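Local coordinates for protein Obg-like ATPase 1 (Schizosaccharomyces pombe, PDB 1NI3) that hydrolyses ATP, and GTP less efficiently, with magnesium as cofactor and negatively regulates the G2/M transition of the cell cycle, at residues S81-F86 with E317-T322; N309-G314 with G382-W387; V346-H351 with Y370-K375. All coordinates share one frame; numbering follows the deposited sequence.

Contact 1: S81-F86 with E317-T322; sequences SRVPAF and EVRSWT
S81 and E317 sit opposite each other on neighbouring strands, and their side chains meet on one face of the sheet: S81 OG donates to E317 OE2 over 3.0 Å, and OE2 accepts on its anti lone pair, the one turned away from OE1. E317 gets there with CG opposite its own backbone N (chi1 -176°) and an extended chain, which also brings its carboxylate within van der Waals reach of V83, OE2 lying 3.8 Å from V83 CG2. With an alanine here, S81 OG would probably lose this acceptor and V83 CG2 part of its cover. Two residues along each strand, on the same face, V83 and R319 lie side by side, V83 CB 3.8 Å from R319 CG. V83 CG1 and W321 CZ3 then take opposite faces of the R319 guanidinium. The backbone sets this register: V318 N to S81 O, V83 N to V318 O and S320 N to V83 O are all hydrogen bonds of 3.0 Å, and the axes of 81-83 and 317-322 run within 2° of parallel. Beyond V83 the direct bonding gives way to water, which accepts from F86 N and bonds T322 OG1 at 2.6 Å. In the next shell R82 forms a salt bridge with E75, S320 OG bonds N309 and T322 OG1 bonds Y302. This is regular parallel beta pairing, and it carries the sheet of the P-loop G domain on into the TGS domain.

Contact 2: N309-G314 with G382-W387; sequences NYFTCG and GDIAHW
Y310 and W387 form an offset edge-to-face pair: the indole presents its edge to the phenol face, with ring planes at 81° and the centroid of its six-membered ring 5.7 Å from that of Y310. Y310 CZ lies in the indole plane, 3.6 Å from W387 CZ2. The added bond from W387 NE1 to Y310 OH is weak at 3.5 Å; the stronger partner of this hydroxyl is A332 O. With CG between its backbone N and carbonyl carbon (chi1 72°), Y310 also swings its ring against A385, whose CB touches Y310 CD2 at 4.1 Å and covers a face of W387. F311 is turned differently, G382 O lying in its ring plane 3.3 Å from CD1. Further along, C313 SG packs on I384 CG2 at 4.1 Å. Backbone bonds hold the two chain segments together: G382 N to N309 O (2.8 Å), F311 N to D383 O (2.7 Å) and A385 N to F311 O. Strands 309-312 and 384-386 cross at 56°, consistent with their sharing a single bridge, F311 with I384. Helix 329-336 and F340 pack on W387, helix 68-77 meets F311 and C313, and strand 317-324 flanks 307-312.

Contact 3: V346-H351 with Y370-K375; sequences VGEIMH and YLTKGK
Y370 has two chemically different neighbours from one strand at its ring: the carboxylate of E348 and the selenium of selenomethionine M350. Y370 OH donates over 2.7 Å to E348 OE1, which accepts on its anti lone pair, and OE1 lies in the plane of the ring, although carboxylate and ring planes are turned 50° apart. The aliphatic part of E348 crosses the ring obliquely and brings CG against CE2. M350 SE comes to the ring edge, 4.0 Å from Y370 CD1, a Met-aromatic contact of the edge-on kind. Y370 reaches between them because its CG points opposite the backbone N (chi1 -169°), carrying the ring back across strand 346-350. R365 adds a cation-pi contact to the same ring, and E348 OE1 also accepts a weak bond from H386 ND1. The backbone pairing is antiparallel: G347 and K373 form a hydrogen-bonded pair, N to O 2.7 Å from G347 to K373 and 2.8 Å in return, with E348 and T372 as the adjacent non-hydrogen-bonded pair. Strand 346-350 is the middle member of a three-stranded antiparallel sheet, between 372-374 and 384-386, within a TGS domain, consistent with its ubiquitin-like kinship. Toward Y370 the bonding is less regular: I349 N reaches L371 O at 3.2 Å from above the carbonyl plane, and the axes of 346-350 and 372-374 meet at 139°. V346 CB packs on T372 CG2 at 3.9 Å, while I349 CB touches K373 CD at 4.1 Å. Beyond M350, H351, N-cap of helix 352-358, offers a ring face to L371 CD1, 4.2 Å from its centroid, in a CH-pi contact.

Overall arrangement
The three contacts run outward from the G domain through the TGS region. Contacts 1 and 2 have centres 9 Å apart, and contact 2 joins the sheet of contact 1 through strand 307-312, antiparallel neighbour of 317-324: W321 N lies 2.8 Å from Y310 O, probably a hydrogen bond. Contact 2 passes to contact 3, 10 Å away between centres, through strand 384-386, with H386 N 2.9 Å from E348 O. Contacts 1 and 3 do not touch, their nearest atoms being about 11 Å apart. None reaches the predicted ATP site, but strand 81-90 of contact 1 pairs in parallel with strand 22-27, which leads into the P-loop holding K33 and S34.

Contact 1: S81-F86 with E317-T322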
ATOM      1  N   SER A  81     -21.007 -15.828  -8.361  1.00 55.65           N
ATOM      2  CA  SER A  81     -19.641 -15.350  -8.364  1.00 55.88           C
ATOM      3  C   SER A  81     -19.376 -14.243  -7.361  1.00 54.71           C
ATOM      4  O   SER A  81     -20.182 -13.322  -7.218  1.00 55.72           O
ATOM      5  CB  SER A  81     -19.300 -14.858  -9.770  1.00 58.33           C
ATOM      6  OG  SER A  81     -18.190 -13.975  -9.753  1.00 61.38           O
ATOM      7  N   ARG A  82     -18.240 -14.328  -6.676  1.00 53.22           N
ATOM      8  CA  ARG A  82     -17.869 -13.313  -5.698  1.00 52.47           C
ATOM      9  C   ARG A  82     -16.446 -12.896  -6.001  1.00 51.62           C
ATOM     10  O   ARG A  82     -15.529 -13.712  -5.930  1.00 53.12           O
ATOM     11  CB  ARG A  82     -17.914 -13.880  -4.283  1.00 52.92           C
ATOM     12  CG  ARG A  82     -19.142 -14.705  -3.993  1.00 55.70           C
ATOM     13  CD  ARG A  82     -19.092 -15.236  -2.575  1.00 56.70           C
ATOM     14  NE  ARG A  82     -20.350 -15.868  -2.198  1.00 60.58           N
ATOM     15  CZ  ARG A  82     -20.685 -16.176  -0.948  1.00 61.48           C
ATOM     16  NH1 ARG A  82     -19.857 -15.913   0.057  1.00 62.45           N
ATOM     17  NH2 ARG A  82     -21.852 -16.750  -0.697  1.00 62.63           N
ATOM     18  N   VAL A  83     -16.258 -11.632  -6.352  1.00 49.71           N
ATOM     19  CA  VAL A  83     -14.927 -11.135  -6.642  1.00 47.39           C
ATOM     20  C   VAL A  83     -14.563 -10.016  -5.679  1.00 44.28           C
ATOM     21  O   VAL A  83     -15.119  -8.915  -5.734  1.00 42.03           O
ATOM     22  CB  VAL A  83     -14.825 -10.604  -8.081  1.00 50.19           C
ATOM     23  CG1 VAL A  83     -13.383 -10.209  -8.373  1.00 50.71           C
ATOM     24  CG2 VAL A  83     -15.309 -11.661  -9.056  1.00 51.11           C
ATOM     25  N   PRO A  84     -13.623 -10.292  -4.771  1.00 41.10           N
ATOM     26  CA  PRO A  84     -13.158  -9.329  -3.778  1.00 41.16           C
ATOM     27  C   PRO A  84     -12.238  -8.309  -4.408  1.00 41.53           C
ATOM     28  O   PRO A  84     -11.900  -8.408  -5.581  1.00 41.46           O
ATOM     29  CB  PRO A  84     -12.420 -10.205  -2.778  1.00 42.06           C
ATOM     30  CG  PRO A  84     -11.810 -11.238  -3.661  1.00 40.46           C
ATOM     31  CD  PRO A  84     -12.971 -11.598  -4.561  1.00 42.33           C
ATOM     32  N   ALA A  85     -11.836  -7.323  -3.623  1.00 43.29           N
ATOM     33  CA  ALA A  85     -10.926  -6.301  -4.111  1.00 41.90           C
ATOM     34  C   ALA A  85      -9.547  -6.944  -4.041  1.00 39.69           C
ATOM     35  O   ALA A  85      -9.401  -8.039  -3.497  1.00 37.00           O
ATOM     36  CB  ALA A  85     -10.986  -5.079  -3.212  1.00 43.22           C
ATOM     37  N   PHE A  86      -8.535  -6.282  -4.584  1.00 38.14           N
ATOM     38  CA  PHE A  86      -7.203  -6.852  -4.531  1.00 37.58           C
ATOM     39  C   PHE A  86      -6.088  -5.853  -4.323  1.00 36.53           C
ATOM     40  O   PHE A  86      -6.085  -4.781  -4.935  1.00 38.41           O
ATOM     41  CB  PHE A  86      -6.920  -7.659  -5.795  1.00 38.90           C
ATOM     42  CG  PHE A  86      -7.714  -8.924  -5.877  1.00 45.87           C
ATOM     43  CD1 PHE A  86      -8.894  -8.983  -6.600  1.00 47.44           C
ATOM     44  CD2 PHE A  86      -7.300 -10.061  -5.192  1.00 47.88           C
ATOM     45  CE1 PHE A  86      -9.655 -10.165  -6.647  1.00 46.02           C
ATOM     46  CE2 PHE A  86      -8.057 -11.244  -5.233  1.00 46.83           C
ATOM     47  CZ  PHE A  86      -9.236 -11.292  -5.962  1.00 43.38           C
ATOM     48  N   GLU A 317     -23.550 -11.867  -9.743  1.00 60.65           N
ATOM     49  CA  GLU A 317     -22.243 -11.586  -9.171  1.00 56.23           C
ATOM     50  C   GLU A 317     -22.179 -10.397  -8.230  1.00 52.56           C
ATOM     51  O   GLU A 317     -22.960  -9.455  -8.317  1.00 50.67           O
ATOM     52  CB  GLU A 317     -21.242 -11.380 -10.309  1.00 57.40           C
ATOM     53  CG  GLU A 317     -19.805 -11.171  -9.881  1.00 58.70           C
ATOM     54  CD  GLU A 317     -18.925 -10.724 -11.037  1.00 58.94           C
ATOM     55  OE1 GLU A 317     -19.006  -9.535 -11.429  1.00 55.25           O
ATOM     56  OE2 GLU A 317     -18.175 -11.572 -11.565  1.00 58.62           O
ATOM     57  N   VAL A 318     -21.221 -10.464  -7.321  1.00 49.11           N
ATOM     58  CA  VAL A 318     -20.987  -9.397  -6.374  1.00 47.54           C
ATOM     59  C   VAL A 318     -19.505  -9.072  -6.462  1.00 48.75           C
ATOM     60  O   VAL A 318     -18.665  -9.896  -6.096  1.00 49.93           O
ATOM     61  CB  VAL A 318     -21.334  -9.845  -4.953  1.00 43.98           C
ATOM     62  CG1 VAL A 318     -20.896  -8.788  -3.958  1.00 41.43           C
ATOM     63  CG2 VAL A 318     -22.816 -10.111  -4.856  1.00 43.39           C
ATOM     64  N   ARG A 319     -19.185  -7.884  -6.961  1.00 47.01           N
ATOM     65  CA  ARG A 319     -17.792  -7.505  -7.091  1.00 48.00           C
ATOM     66  C   ARG A 319     -17.417  -6.153  -6.487  1.00 47.75           C
ATOM     67  O   ARG A 319     -18.119  -5.151  -6.656  1.00 48.85           O
ATOM     68  CB  ARG A 319     -17.387  -7.521  -8.556  1.00 51.77           C
ATOM     69  CG  ARG A 319     -15.971  -7.064  -8.780  1.00 56.94           C
ATOM     70  CD  ARG A 319     -15.519  -7.381 -10.180  1.00 58.90           C
ATOM     71  NE  ARG A 319     -14.134  -6.987 -10.410  1.00 60.05           N
ATOM     72  CZ  ARG A 319     -13.507  -7.176 -11.563  1.00 58.92           C
ATOM     73  NH1 ARG A 319     -14.157  -7.751 -12.565  1.00 58.43           N
ATOM     74  NH2 ARG A 319     -12.244  -6.795 -11.720  1.00 59.60           N
ATOM     75  N   SER A 320     -16.282  -6.138  -5.793  1.00 44.57           N
ATOM     76  CA  SER A 320     -15.759  -4.930  -5.153  1.00 42.70           C
ATOM     77  C   SER A 320     -14.794  -4.244  -6.114  1.00 42.31           C
ATOM     78  O   SER A 320     -13.818  -4.843  -6.544  1.00 47.99           O
ATOM     79  CB  SER A 320     -15.009  -5.302  -3.875  1.00 39.49           C
ATOM     80  OG  SER A 320     -14.474  -4.161  -3.261  1.00 41.46           O
ATOM     81  N   TRP A 321     -15.056  -2.987  -6.440  1.00 40.89           N
ATOM     82  CA  TRP A 321     -14.191  -2.260  -7.360  1.00 39.61           C
ATOM     83  C   TRP A 321     -13.318  -1.232  -6.649  1.00 39.61           C
ATOM     84  O   TRP A 321     -13.816  -0.391  -5.908  1.00 39.53           O
ATOM     85  CB  TRP A 321     -15.034  -1.573  -8.439  1.00 41.28           C
ATOM     86  CG  TRP A 321     -15.990  -2.506  -9.121  1.00 43.08           C
ATOM     87  CD1 TRP A 321     -17.199  -2.944  -8.647  1.00 43.01           C
ATOM     88  CD2 TRP A 321     -15.770  -3.197 -10.356  1.00 43.96           C
ATOM     89  NE1 TRP A 321     -17.736  -3.873  -9.509  1.00 42.61           N
ATOM     90  CE2 TRP A 321     -16.885  -4.044 -10.562  1.00 42.94           C
ATOM     91  CE3 TRP A 321     -14.737  -3.190 -11.300  1.00 42.21           C
ATOM     92  CZ2 TRP A 321     -16.993  -4.868 -11.682  1.00 43.18           C
ATOM     93  CZ3 TRP A 321     -14.849  -4.018 -12.417  1.00 44.88           C
ATOM     94  CH2 TRP A 321     -15.974  -4.846 -12.594  1.00 43.89           C
ATOM     95  N   THR A 322     -12.012  -1.294  -6.872  1.00 39.69           N
ATOM     96  CA  THR A 322     -11.130  -0.344  -6.212  1.00 41.73           C
ATOM     97  C   THR A 322     -11.113   1.030  -6.873  1.00 41.44           C
ATOM     98  O   THR A 322     -10.996   1.140  -8.088  1.00 42.82           O
ATOM     99  CB  THR A 322      -9.690  -0.857  -6.168  1.00 42.37           C
ATOM    100  OG1 THR A 322      -9.617  -2.007  -5.319  1.00 45.99           O
ATOM    101  CG2 THR A 322      -8.753   0.220  -5.640  1.00 42.92           C
TER
HETATM  102  O   HOH W   1      -9.912  -4.256  -6.572  1.00 43.49           O

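Contact 2: N309-G314 with G382-W387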
ATOM      1  N   ASN A 309     -13.425   1.485  -2.001  1.00 45.01           N
ATOM      2  CA  ASN A 309     -14.124   0.699  -3.002  1.00 46.15           C
ATOM      3  C   ASN A 309     -15.628   0.856  -2.919  1.00 47.20           C
ATOM      4  O   ASN A 309     -16.175   1.378  -1.945  1.00 49.20           O
ATOM      5  CB  ASN A 309     -13.797  -0.772  -2.802  1.00 47.93           C
ATOM      6  CG  ASN A 309     -14.360  -1.304  -1.502  1.00 51.15           C
ATOM      7  OD1 ASN A 309     -14.328  -0.619  -0.480  1.00 54.44           O
ATOM      8  ND2 ASN A 309     -14.876  -2.523  -1.529  1.00 50.83           N
ATOM      9  N   TYR A 310     -16.291   0.399  -3.967  1.00 47.34           N
ATOM     10  CA  TYR A 310     -17.735   0.406  -4.012  1.00 47.42           C
ATOM     11  C   TYR A 310     -18.045  -0.956  -4.632  1.00 47.96           C
ATOM     12  O   TYR A 310     -17.149  -1.584  -5.202  1.00 47.11           O
ATOM     13  CB  TYR A 310     -18.263   1.556  -4.876  1.00 48.25           C
ATOM     14  CG  TYR A 310     -18.065   1.415  -6.364  1.00 49.26           C
ATOM     15  CD1 TYR A 310     -16.982   2.010  -7.011  1.00 48.40           C
ATOM     16  CD2 TYR A 310     -18.991   0.720  -7.138  1.00 49.40           C
ATOM     17  CE1 TYR A 310     -16.840   1.918  -8.395  1.00 47.55           C
ATOM     18  CE2 TYR A 310     -18.851   0.621  -8.511  1.00 47.73           C
ATOM     19  CZ  TYR A 310     -17.778   1.224  -9.132  1.00 47.84           C
ATOM     20  OH  TYR A 310     -17.666   1.145 -10.495  1.00 53.97           O
ATOM     21  N   PHE A 311     -19.278  -1.442  -4.516  1.00 48.69           N
ATOM     22  CA  PHE A 311     -19.592  -2.757  -5.073  1.00 45.79           C
ATOM     23  C   PHE A 311     -20.632  -2.707  -6.165  1.00 43.98           C
ATOM     24  O   PHE A 311     -21.233  -1.674  -6.423  1.00 41.77           O
ATOM     25  CB  PHE A 311     -20.123  -3.704  -3.993  1.00 43.80           C
ATOM     26  CG  PHE A 311     -19.383  -3.634  -2.701  1.00 42.40           C
ATOM     27  CD1 PHE A 311     -19.751  -2.720  -1.727  1.00 40.67           C
ATOM     28  CD2 PHE A 311     -18.301  -4.473  -2.461  1.00 43.75           C
ATOM     29  CE1 PHE A 311     -19.053  -2.645  -0.533  1.00 43.84           C
ATOM     30  CE2 PHE A 311     -17.597  -4.403  -1.270  1.00 44.32           C
ATOM     31  CZ  PHE A 311     -17.974  -3.485  -0.302  1.00 43.80           C
ATOM     32  N   THR A 312     -20.819  -3.843  -6.820  1.00 43.63           N
ATOM     33  CA  THR A 312     -21.844  -3.987  -7.839  1.00 46.10           C
ATOM     34  C   THR A 312     -22.428  -5.353  -7.533  1.00 49.86           C
ATOM     35  O   THR A 312     -21.869  -6.384  -7.905  1.00 53.96           O
ATOM     36  CB  THR A 312     -21.298  -3.930  -9.288  1.00 43.26           C
ATOM     37  OG1 THR A 312     -20.378  -4.995  -9.513  1.00 44.81           O
ATOM     38  CG2 THR A 312     -20.619  -2.602  -9.551  1.00 42.85           C
ATOM     39  N   CYS A 313     -23.544  -5.354  -6.809  1.00 53.62           N
ATOM     40  CA  CYS A 313     -24.203  -6.594  -6.408  1.00 55.09           C
ATOM     41  C   CYS A 313     -25.293  -7.052  -7.371  1.00 56.63           C
ATOM     42  O   CYS A 313     -25.914  -6.257  -8.076  1.00 57.71           O
ATOM     43  CB  CYS A 313     -24.789  -6.410  -5.022  1.00 52.55           C
ATOM     44  SG  CYS A 313     -23.613  -5.655  -3.909  1.00 62.41           S
ATOM     45  N   GLY A 314     -25.523  -8.357  -7.376  1.00 57.99           N
ATOM     46  CA  GLY A 314     -26.526  -8.950  -8.241  1.00 59.79           C
ATOM     47  C   GLY A 314     -26.555 -10.452  -8.056  1.00 60.81           C
ATOM     48  O   GLY A 314     -25.515 -11.065  -7.819  1.00 62.03           O
ATOM     49  N   GLY A 382     -17.931   1.767   0.186  1.00 51.52           N
ATOM     50  CA  GLY A 382     -18.989   0.815   0.452  1.00 51.09           C
ATOM     51  C   GLY A 382     -20.184   0.966  -0.460  1.00 51.48           C
ATOM     52  O   GLY A 382     -21.004   0.061  -0.580  1.00 52.97           O
ATOM     53  N   ASP A 383     -20.285   2.113  -1.115  1.00 51.67           N
ATOM     54  CA  ASP A 383     -21.410   2.365  -2.006  1.00 54.60           C
ATOM     55  C   ASP A 383     -21.720   1.187  -2.944  1.00 55.29           C
ATOM     56  O   ASP A 383     -20.816   0.554  -3.505  1.00 55.14           O
ATOM     57  CB  ASP A 383     -21.154   3.633  -2.831  1.00 56.00           C
ATOM     58  CG  ASP A 383     -21.642   4.896  -2.132  1.00 57.28           C
ATOM     59  OD1 ASP A 383     -22.119   4.796  -0.973  1.00 55.03           O
ATOM     60  OD2 ASP A 383     -21.562   5.988  -2.745  1.00 56.94           O
ATOM     61  N   ILE A 384     -23.006   0.880  -3.093  1.00 54.77           N
ATOM     62  CA  ILE A 384     -23.450  -0.177  -3.993  1.00 54.50           C
ATOM     63  C   ILE A 384     -24.019   0.599  -5.161  1.00 55.89           C
ATOM     64  O   ILE A 384     -25.051   1.255  -5.028  1.00 59.04           O
ATOM     65  CB  ILE A 384     -24.582  -1.047  -3.392  1.00 52.14           C
ATOM     66  CG1 ILE A 384     -24.047  -1.926  -2.260  1.00 49.81           C
ATOM     67  CG2 ILE A 384     -25.164  -1.943  -4.480  1.00 52.01           C
ATOM     68  CD1 ILE A 384     -23.593  -1.155  -1.052  1.00 50.46           C
ATOM     69  N   ALA A 385     -23.340   0.544  -6.298  1.00 56.25           N
ATOM     70  CA  ALA A 385     -23.784   1.291  -7.457  1.00 58.02           C
ATOM     71  C   ALA A 385     -24.250   0.443  -8.618  1.00 60.32           C
ATOM     72  O   ALA A 385     -23.992  -0.758  -8.679  1.00 59.13           O
ATOM     73  CB  ALA A 385     -22.680   2.233  -7.915  1.00 59.66           C
ATOM     74  N   HIS A 386     -24.950   1.093  -9.542  1.00 65.47           N
ATOM     75  CA  HIS A 386     -25.470   0.440 -10.736  1.00 68.37           C
ATOM     76  C   HIS A 386     -25.559   1.429 -11.905  1.00 67.33           C
ATOM     77  O   HIS A 386     -26.287   2.419 -11.842  1.00 63.92           O
ATOM     78  CB  HIS A 386     -26.851  -0.165 -10.452  1.00 73.32           C
ATOM     79  CG  HIS A 386     -27.690  -0.343 -11.678  1.00 78.94           C
ATOM     80  ND1 HIS A 386     -28.526   0.641 -12.149  1.00 81.43           N
ATOM     81  CD2 HIS A 386     -27.756  -1.363 -12.566  1.00 80.59           C
ATOM     82  CE1 HIS A 386     -29.077   0.237 -13.285  1.00 82.35           C
ATOM     83  NE2 HIS A 386     -28.628  -0.970 -13.558  1.00 81.51           N
ATOM     84  N   TRP A 387     -24.811   1.142 -12.966  1.00 68.88           N
ATOM     85  CA  TRP A 387     -24.782   1.986 -14.154  1.00 72.04           C
ATOM     86  C   TRP A 387     -25.637   1.349 -15.244  1.00 75.64           C
ATOM     87  O   TRP A 387     -25.832   0.128 -15.242  1.00 76.62           O
ATOM     88  CB  TRP A 387     -23.348   2.140 -14.683  1.00 69.32           C
ATOM     89  CG  TRP A 387     -22.264   2.054 -13.638  1.00 65.35           C
ATOM     90  CD1 TRP A 387     -21.344   1.056 -13.494  1.00 64.00           C
ATOM     91  CD2 TRP A 387     -22.019   2.986 -12.572  1.00 62.77           C
ATOM     92  NE1 TRP A 387     -20.543   1.307 -12.402  1.00 62.65           N
ATOM     93  CE2 TRP A 387     -20.932   2.483 -11.823  1.00 62.64           C
ATOM     94  CE3 TRP A 387     -22.611   4.194 -12.182  1.00 60.53           C
ATOM     95  CZ2 TRP A 387     -20.423   3.150 -10.700  1.00 62.79           C
ATOM     96  CZ3 TRP A 387     -22.104   4.857 -11.061  1.00 62.56           C
ATOM     97  CH2 TRP A 387     -21.018   4.330 -10.336  1.00 62.32           C
TER
HETATM   98  O   HOH W   2     -25.410  -3.337  -8.234  1.00 52.84           O

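Contact 3: V346-H351 with Y370-K375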
ATOM      1  N   VAL A 346     -26.099   9.998 -15.194  1.00 76.10           N
ATOM      2  CA  VAL A 346     -26.466   9.718 -13.818  1.00 74.11           C
ATOM      3  C   VAL A 346     -26.150   8.261 -13.499  1.00 72.51           C
ATOM      4  O   VAL A 346     -25.878   7.453 -14.392  1.00 69.65           O
ATOM      5  CB  VAL A 346     -27.968   9.972 -13.567  1.00 74.10           C
ATOM      6  CG1 VAL A 346     -28.211  11.457 -13.330  1.00 74.60           C
ATOM      7  CG2 VAL A 346     -28.779   9.487 -14.756  1.00 74.28           C
ATOM      8  N   GLY A 347     -26.167   7.943 -12.212  1.00 69.90           N
ATOM      9  CA  GLY A 347     -25.901   6.593 -11.766  1.00 65.72           C
ATOM     10  C   GLY A 347     -26.762   6.344 -10.547  1.00 65.57           C
ATOM     11  O   GLY A 347     -27.204   7.290  -9.889  1.00 64.57           O
ATOM     12  N   GLU A 348     -26.998   5.072 -10.245  1.00 65.18           N
ATOM     13  CA  GLU A 348     -27.810   4.683  -9.098  1.00 63.19           C
ATOM     14  C   GLU A 348     -26.958   4.147  -7.957  1.00 59.53           C
ATOM     15  O   GLU A 348     -26.383   3.064  -8.054  1.00 55.45           O
ATOM     16  CB  GLU A 348     -28.859   3.652  -9.536  1.00 65.51           C
ATOM     17  CG  GLU A 348     -30.128   4.281 -10.098  1.00 67.82           C
ATOM     18  CD  GLU A 348     -30.681   3.534 -11.291  1.00 70.95           C
ATOM     19  OE1 GLU A 348     -30.959   2.322 -11.172  1.00 73.61           O
ATOM     20  OE2 GLU A 348     -30.848   4.169 -12.354  1.00 71.42           O
ATOM     21  N   ILE A 349     -26.894   4.927  -6.881  1.00 57.40           N
ATOM     22  CA  ILE A 349     -26.116   4.589  -5.691  1.00 56.64           C
ATOM     23  C   ILE A 349     -27.002   4.127  -4.547  1.00 57.51           C
ATOM     24  O   ILE A 349     -28.154   4.541  -4.425  1.00 57.69           O
ATOM     25  CB  ILE A 349     -25.274   5.804  -5.206  1.00 56.55           C
ATOM     26  CG1 ILE A 349     -23.878   5.750  -5.822  1.00 55.86           C
ATOM     27  CG2 ILE A 349     -25.178   5.827  -3.687  1.00 54.63           C
ATOM     28  CD1 ILE A 349     -23.863   5.852  -7.336  1.00 59.02           C
HETATM   29  N   MSE A 350     -26.448   3.282  -3.691  1.00 58.90           N
HETATM   30  CA  MSE A 350     -27.194   2.759  -2.566  1.00 60.90           C
HETATM   31  C   MSE A 350     -26.176   2.534  -1.438  1.00 60.67           C
HETATM   32  O   MSE A 350     -25.572   1.470  -1.332  1.00 61.22           O
HETATM   33  CB  MSE A 350     -27.888   1.470  -3.031  1.00 62.58           C
HETATM   34  CG  MSE A 350     -28.812   0.797  -2.038  1.00 68.86           C
HETATM   35 SE   MSE A 350     -29.904  -0.632  -2.837  1.00 78.33          SE
HETATM   36  CE  MSE A 350     -28.733  -1.257  -4.254  1.00 74.90           C
ATOM     37  N   HIS A 351     -25.976   3.570  -0.623  1.00 58.81           N
ATOM     38  CA  HIS A 351     -25.024   3.533   0.488  1.00 58.79           C
ATOM     39  C   HIS A 351     -25.125   2.241   1.266  1.00 57.35           C
ATOM     40  O   HIS A 351     -26.212   1.822   1.651  1.00 57.59           O
ATOM     41  CB  HIS A 351     -25.235   4.718   1.439  1.00 60.67           C
ATOM     42  CG  HIS A 351     -24.958   6.046   0.813  1.00 64.88           C
ATOM     43  ND1 HIS A 351     -24.512   6.184  -0.481  1.00 67.23           N
ATOM     44  CD2 HIS A 351     -25.057   7.310   1.311  1.00 65.63           C
ATOM     45  CE1 HIS A 351     -24.348   7.466  -0.760  1.00 64.85           C
ATOM     46  NE2 HIS A 351     -24.674   8.166   0.316  1.00 65.52           N
ATOM     47  N   TYR A 370     -32.785   4.871  -2.500  1.00 52.15           N
ATOM     48  CA  TYR A 370     -32.201   4.400  -3.749  1.00 53.57           C
ATOM     49  C   TYR A 370     -31.819   5.640  -4.530  1.00 56.12           C
ATOM     50  O   TYR A 370     -32.330   5.900  -5.623  1.00 57.61           O
ATOM     51  CB  TYR A 370     -33.187   3.576  -4.563  1.00 51.83           C
ATOM     52  CG  TYR A 370     -32.540   2.844  -5.731  1.00 51.06           C
ATOM     53  CD1 TYR A 370     -31.827   1.660  -5.535  1.00 49.78           C
ATOM     54  CD2 TYR A 370     -32.689   3.308  -7.037  1.00 50.69           C
ATOM     55  CE1 TYR A 370     -31.290   0.955  -6.612  1.00 47.74           C
ATOM     56  CE2 TYR A 370     -32.152   2.621  -8.121  1.00 47.50           C
ATOM     57  CZ  TYR A 370     -31.463   1.440  -7.908  1.00 48.93           C
ATOM     58  OH  TYR A 370     -30.981   0.736  -8.986  1.00 47.93           O
ATOM     59  N   LEU A 371     -30.912   6.405  -3.935  1.00 57.15           N
ATOM     60  CA  LEU A 371     -30.418   7.657  -4.497  1.00 59.39           C
ATOM     61  C   LEU A 371     -29.987   7.611  -5.966  1.00 60.54           C
ATOM     62  O   LEU A 371     -29.646   6.557  -6.503  1.00 60.12           O
ATOM     63  CB  LEU A 371     -29.250   8.141  -3.641  1.00 61.57           C
ATOM     64  CG  LEU A 371     -29.455   7.975  -2.123  1.00 65.86           C
ATOM     65  CD1 LEU A 371     -28.251   8.541  -1.391  1.00 68.66           C
ATOM     66  CD2 LEU A 371     -30.731   8.685  -1.661  1.00 64.73           C
ATOM     67  N   THR A 372     -30.013   8.775  -6.612  1.00 62.69           N
ATOM     68  CA  THR A 372     -29.597   8.901  -8.010  1.00 64.42           C
ATOM     69  C   THR A 372     -28.568  10.011  -8.115  1.00 63.54           C
ATOM     70  O   THR A 372     -28.916  11.189  -8.040  1.00 63.13           O
ATOM     71  CB  THR A 372     -30.757   9.275  -8.953  1.00 64.66           C
ATOM     72  OG1 THR A 372     -31.725   8.222  -8.964  1.00 67.02           O
ATOM     73  CG2 THR A 372     -30.230   9.489 -10.381  1.00 62.84           C
ATOM     74  N   LYS A 373     -27.307   9.638  -8.297  1.00 62.89           N
ATOM     75  CA  LYS A 373     -26.256  10.635  -8.392  1.00 61.38           C
ATOM     76  C   LYS A 373     -25.804  10.950  -9.804  1.00 60.73           C
ATOM     77  O   LYS A 373     -25.932  10.127 -10.713  1.00 56.49           O
ATOM     78  CB  LYS A 373     -25.054  10.236  -7.533  1.00 61.35           C
ATOM     79  CG  LYS A 373     -25.197  10.666  -6.082  1.00 59.81           C
ATOM     80  CD  LYS A 373     -26.194   9.808  -5.328  1.00 60.64           C
ATOM     81  CE  LYS A 373     -26.700  10.550  -4.104  1.00 62.59           C
ATOM     82  NZ  LYS A 373     -25.600  11.267  -3.397  1.00 61.39           N
ATOM     83  N   GLY A 374     -25.285  12.166  -9.967  1.00 62.35           N
ATOM     84  CA  GLY A 374     -24.819  12.629 -11.262  1.00 65.45           C
ATOM     85  C   GLY A 374     -23.308  12.722 -11.391  1.00 66.79           C
ATOM     86  O   GLY A 374     -22.570  12.071 -10.656  1.00 68.76           O
ATOM     87  N   LYS A 375     -22.842  13.540 -12.325  1.00 66.85           N
ATOM     88  CA  LYS A 375     -21.412  13.685 -12.549  1.00 68.11           C
ATOM     89  C   LYS A 375     -20.637  14.255 -11.369  1.00 67.82           C
ATOM     90  O   LYS A 375     -19.496  13.869 -11.141  1.00 67.29           O
ATOM     91  CB  LYS A 375     -21.166  14.530 -13.801  1.00 69.50           C
ATOM     92  CG  LYS A 375     -21.615  13.836 -15.080  1.00 72.94           C
ATOM     93  CD  LYS A 375     -21.466  14.715 -16.318  1.00 74.04           C
ATOM     94  CE  LYS A 375     -22.576  15.760 -16.419  1.00 75.34           C
ATOM     95  NZ  LYS A 375     -22.492  16.558 -17.681  1.00 75.37           N
TER